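Local coordinates for putative calcium binding protein (Streptomyces coelicolor, PDB 3AKB) that binds calcium ions through EF-hand loops and probably takes part in calcium-mediated regulation in this bacterium, at residues Q70-T73 / R74-V78; V155-F158 / A159-F162. The protein carries 2 engineered substitutions. One frame throughout, in Å; residues are numbered along the deposited sequence.

How the interactions relate
Both contacts are local, each within one continuous stretch of an EF-hand protein, and they lie in series along the chain with centres about 20 Å apart. Interaction 1, where strand 72-73 runs from a calcium loop into helix 74-87, lies further out, about 17 Å from the chain centre to its own; Arg71, Arg74 and Glu75 are exposed, Ile72 and Phe77 buried. Its chemistry is carboxylate, backbone and metal. Interaction 2, the last turns of helix 151-161, lies further in, about 9 Å between centres, with Val155, Ala159 and Phe162 buried, Pro156 and Arg160 exposed, and an aromatic pair. Helix 2-13 is a common neighbour: Arg9 touches Phe77, Tyr161 and Phe162.

Interaction 1: residues Q70-T73 / R74-V78; sequences QRIT and REEFV. With CA (calcium ion), chain F.
Glu76 reaches back from the first turn of helix 74-87 to Thr73 and a calcium ion. Its CB packs 3.4 Å from Thr73 OG1. CG, anti to its own carbonyl carbon (chi1 -80°), lies 3.3 Å from the same Thr73 OG1, and the chain runs on extended to a carboxylate that grips the metal with both oxygens, OE1 at 2.5 Å and OE2 at 2.6 Å from the calcium ion. OE1 also accepts from Thr73 N at 3.0 Å through its anti lone pair, a bond with an N-H...O angle of 163° that probably helps hold OE1 toward the calcium ion. In return Glu76 N donates to Thr73 OG1 at 3.1 Å, which completes a capping box with Thr73 as N-cap. This is the exit of an EF-hand loop: Arg71 gives its carbonyl O to the calcium ion at 2.3 Å, a water adds another ligand, and Asp65, Asp67 and Asp69 complete the site. Ile72 CG2 packs against Glu76 CB at 4.1 Å and, more distantly, Phe77 CB, while Ile72 pairs with Ile21 through backbone hydrogen bonds and packs on Trp57 and Leu60 of helix 44-64.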
loop_
_atom_site.group_PDB
_atom_site.type_symbol
_atom_site.label_atom_id
_atom_site.label_comp_id
_atom_site.label_asym_id
_atom_site.label_seq_id
_atom_site.Cartn_x
_atom_site.Cartn_y
_atom_site.Cartn_z
ATOM N N GLN A 70 18.389 -5.387 -4.932
ATOM C CA GLN A 70 16.969 -5.311 -5.329
ATOM C C GLN A 70 16.083 -6.370 -4.647
ATOM O O GLN A 70 15.087 -6.855 -5.202
ATOM C CB GLN A 70 16.861 -5.289 -6.872
ATOM C CG GLN A 70 17.503 -4.013 -7.460
ATOM C CD GLN A 70 17.668 -4.031 -8.975
ATOM O OE1 GLN A 70 17.408 -5.038 -9.639
ATOM N NE2 GLN A 70 18.119 -2.904 -9.518
ATOM N N ARG A 71 16.502 -6.740 -3.435
ATOM C CA ARG A 71 15.721 -7.483 -2.452
ATOM C C ARG A 71 15.887 -6.678 -1.162
ATOM O O ARG A 71 17.007 -6.223 -0.830
ATOM C CB ARG A 71 16.267 -8.904 -2.223
ATOM C CG ARG A 71 16.134 -9.853 -3.412
ATOM C CD ARG A 71 16.640 -11.241 -3.052
ATOM N NE ARG A 71 18.087 -11.213 -2.960
ATOM C CZ ARG A 71 18.888 -11.564 -3.951
ATOM N NH1 ARG A 71 18.357 -11.987 -5.095
ATOM N NH2 ARG A 71 20.205 -11.505 -3.796
ATOM N N ILE A 72 14.792 -6.452 -0.448
ATOM C CA ILE A 72 14.889 -5.808 0.864
ATOM C C ILE A 72 14.644 -6.876 1.916
ATOM O O ILE A 72 13.534 -7.397 2.035
ATOM C CB ILE A 72 13.825 -4.705 1.040
ATOM C CG1 ILE A 72 13.974 -3.646 -0.061
ATOM C CG2 ILE A 72 13.936 -4.081 2.442
ATOM C CD1 ILE A 72 12.749 -2.708 -0.193
ATOM N N THR A 73 15.690 -7.230 2.661
ATOM C CA THR A 73 15.569 -8.235 3.705
ATOM C C THR A 73 14.854 -7.682 4.938
ATOM O O THR A 73 14.760 -6.456 5.110
ATOM C CB THR A 73 16.950 -8.775 4.131
ATOM O OG1 THR A 73 17.741 -7.695 4.625
ATOM C CG2 THR A 73 17.660 -9.428 2.972
ATOM N N ARG A 74 14.344 -8.598 5.768
ATOM C CA ARG A 74 13.836 -8.244 7.087
ATOM C C ARG A 74 14.838 -7.359 7.824
ATOM O O ARG A 74 14.473 -6.301 8.340
ATOM C CB ARG A 74 13.561 -9.513 7.884
ATOM C CG ARG A 74 12.518 -9.361 8.992
ATOM C CD ARG A 74 12.171 -10.722 9.585
ATOM N NE ARG A 74 11.457 -11.583 8.642
ATOM C CZ ARG A 74 10.137 -11.605 8.494
ATOM N NH1 ARG A 74 9.368 -10.800 9.221
ATOM N NH2 ARG A 74 9.583 -12.433 7.615
ATOM N N GLU A 75 16.111 -7.765 7.832
ATOM C CA GLU A 75 17.164 -7.006 8.511
ATOM C C GLU A 75 17.322 -5.584 7.971
ATOM O O GLU A 75 17.396 -4.625 8.751
ATOM C CB GLU A 75 18.494 -7.772 8.477
ATOM C CG GLU A 75 19.510 -7.363 9.543
ATOM C CD GLU A 75 19.072 -7.681 10.973
ATOM O OE1 GLU A 75 18.004 -8.299 11.177
ATOM O OE2 GLU A 75 19.809 -7.301 11.907
ATOM N N GLU A 76 17.352 -5.441 6.643
ATOM C CA GLU A 76 17.414 -4.132 5.995
ATOM C C GLU A 76 16.229 -3.233 6.372
ATOM O O GLU A 76 16.378 -2.011 6.569
ATOM C CB GLU A 76 17.475 -4.298 4.471
ATOM C CG GLU A 76 18.863 -4.643 3.966
ATOM C CD GLU A 76 18.907 -4.888 2.460
ATOM O OE1 GLU A 76 17.989 -5.523 1.930
ATOM O OE2 GLU A 76 19.869 -4.456 1.809
ATOM N N PHE A 77 15.056 -3.842 6.455
ATOM C CA PHE A 77 13.855 -3.099 6.817
ATOM C C PHE A 77 13.876 -2.672 8.280
ATOM O O PHE A 77 13.617 -1.516 8.571
ATOM C CB PHE A 77 12.602 -3.917 6.521
ATOM C CG PHE A 77 11.331 -3.138 6.679
ATOM C CD1 PHE A 77 10.877 -2.315 5.650
ATOM C CD2 PHE A 77 10.589 -3.216 7.852
ATOM C CE1 PHE A 77 9.702 -1.575 5.786
ATOM C CE2 PHE A 77 9.415 -2.483 7.985
ATOM C CZ PHE A 77 8.971 -1.670 6.963
ATOM N N VAL A 78 14.191 -3.608 9.179
ATOM C CA VAL A 78 14.202 -3.355 10.629
ATOM C C VAL A 78 15.316 -2.369 10.989
ATOM O O VAL A 78 15.045 -1.336 11.605
ATOM C CB VAL A 78 14.321 -4.679 11.452
ATOM C CG1 VAL A 78 14.504 -4.395 12.943
ATOM C CG2 VAL A 78 13.097 -5.565 11.240
HETATM CA CA CA F . 19.167 -5.802 -0.260
HETATM O O HOH W 1 19.835 -8.046 0.650
#

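Interaction 2: residues V155-F158 / A159-F162; sequences VPAF and ARYF
Phe158 and Phe162, one helical turn apart, bring their rings together on the side of helix 151-161 that faces helices 89-107 and 2-13. Phe162 CD2 lies over the centre of the Phe158 ring, and Phe162 CE2 comes within 3.5 Å of Phe158 CE1. The ring planes are inclined at 58° with centroids 4.9 Å apart, an oblique pairing. In Phe158, CG stands anti to the backbone N (chi1 178°), which lays its ring against that of Phe162. Phe162 N donates to Phe158 O at 3.1 Å, the last of four consecutive i to i+4 bonds that begin with Ala159 N to Val155 O. The stretch ends the exiting helix of the EF-hand whose calcium loop includes Glu153, and Phe162 is the first residue to leave helical geometry. Phe162 also stacks on Phe13 of helix 2-13, while Tyr161 covers a face of the Phe162 ring with CD2, and Tyr161 OH is hydrogen-bonded to Thr12 OG1. A lysine in place of Phe158 would probably leave the spot beside Phe162 CD2 and CE2 without a ring, Phe13 and Tyr161 remaining against Phe162, and bring a charge in beside Ala96 of helix 89-107. The exposed side differs in kind: in place of packed rings, a single arginine lies along the backbone. The Arg160 chain folds back so that its guanidinium meets Ala157 CA edge-on, with NH2 3.5 Å from that atom. Arg160 CG sits 3.4 Å from Pro156 O, the acceptor of Arg160 N.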
loop_
_atom_site.group_PDB
_atom_site.type_symbol
_atom_site.label_atom_id
_atom_site.label_comp_id
_atom_site.label_asym_id
_atom_site.label_seq_id
_atom_site.Cartn_x
_atom_site.Cartn_y
_atom_site.Cartn_z
ATOM N N VAL A 155 -3.934 9.042 1.750
ATOM C CA VAL A 155 -2.512 9.356 1.704
ATOM C C VAL A 155 -1.928 9.625 3.101
ATOM O O VAL A 155 -0.933 9.007 3.467
ATOM C CB VAL A 155 -2.150 10.430 0.638
ATOM C CG1 VAL A 155 -0.656 10.741 0.653
ATOM C CG2 VAL A 155 -2.557 9.929 -0.748
ATOM N N PRO A 156 -2.572 10.499 3.917
ATOM C CA PRO A 156 -2.048 10.639 5.291
ATOM C C PRO A 156 -2.194 9.372 6.154
ATOM O O PRO A 156 -1.354 9.114 7.016
ATOM C CB PRO A 156 -2.883 11.785 5.876
ATOM C CG PRO A 156 -4.076 11.855 5.056
ATOM C CD PRO A 156 -3.696 11.420 3.667
ATOM N N ALA A 157 -3.230 8.561 5.920
ATOM C CA ALA A 157 -3.333 7.274 6.658
ATOM C C ALA A 157 -2.163 6.344 6.310
ATOM O O ALA A 157 -1.633 5.641 7.169
ATOM C CB ALA A 157 -4.640 6.586 6.369
ATOM N N PHE A 158 -1.767 6.351 5.041
ATOM C CA PHE A 158 -0.649 5.545 4.588
ATOM C C PHE A 158 0.628 6.054 5.281
ATOM O O PHE A 158 1.385 5.252 5.836
ATOM C CB PHE A 158 -0.567 5.632 3.058
ATOM C CG PHE A 158 0.592 4.880 2.450
ATOM C CD1 PHE A 158 0.387 3.631 1.871
ATOM C CD2 PHE A 158 1.876 5.446 2.412
ATOM C CE1 PHE A 158 1.455 2.925 1.316
ATOM C CE2 PHE A 158 2.947 4.755 1.840
ATOM C CZ PHE A 158 2.730 3.502 1.286
ATOM N N ALA A 159 0.815 7.378 5.290
ATOM C CA ALA A 159 1.959 8.026 5.952
ATOM C C ALA A 159 2.028 7.642 7.439
ATOM O O ALA A 159 3.106 7.325 7.966
ATOM C CB ALA A 159 1.873 9.537 5.809
ATOM N N ARG A 160 0.879 7.669 8.112
ATOM C CA ARG A 160 0.788 7.310 9.524
ATOM C C ARG A 160 1.056 5.822 9.771
ATOM O O ARG A 160 1.792 5.455 10.704
ATOM C CB ARG A 160 -0.588 7.677 10.092
ATOM C CG ARG A 160 -0.816 9.161 10.358
ATOM C CD ARG A 160 -2.244 9.428 10.853
ATOM N NE ARG A 160 -3.246 9.068 9.845
ATOM C CZ ARG A 160 -4.500 9.524 9.829
ATOM N NH1 ARG A 160 -4.928 10.345 10.784
ATOM N NH2 ARG A 160 -5.334 9.152 8.873
ATOM N N TYR A 161 0.447 4.950 8.965
ATOM C CA TYR A 161 0.636 3.509 9.156
ATOM C C TYR A 161 2.118 3.118 9.052
ATOM O O TYR A 161 2.578 2.270 9.827
ATOM C CB TYR A 161 -0.204 2.684 8.167
ATOM C CG TYR A 161 0.037 1.198 8.279
ATOM C CD1 TYR A 161 -0.443 0.466 9.358
ATOM C CD2 TYR A 161 0.778 0.527 7.309
ATOM C CE1 TYR A 161 -0.193 -0.913 9.457
ATOM C CE2 TYR A 161 1.016 -0.857 7.397
ATOM C CZ TYR A 161 0.541 -1.551 8.473
ATOM O OH TYR A 161 0.785 -2.905 8.556
ATOM N N PHE A 162 2.858 3.739 8.128
ATOM C CA PHE A 162 4.291 3.417 7.972
ATOM C C PHE A 162 5.241 4.250 8.882
ATOM O O PHE A 162 6.488 4.206 8.752
ATOM C CB PHE A 162 4.694 3.369 6.486
ATOM C CG PHE A 162 4.119 2.168 5.754
ATOM C CD1 PHE A 162 4.560 0.888 6.067
ATOM C CD2 PHE A 162 3.085 2.308 4.826
ATOM C CE1 PHE A 162 4.023 -0.244 5.429
ATOM C CE2 PHE A 162 2.554 1.188 4.174
ATOM C CZ PHE A 162 3.014 -0.089 4.486
#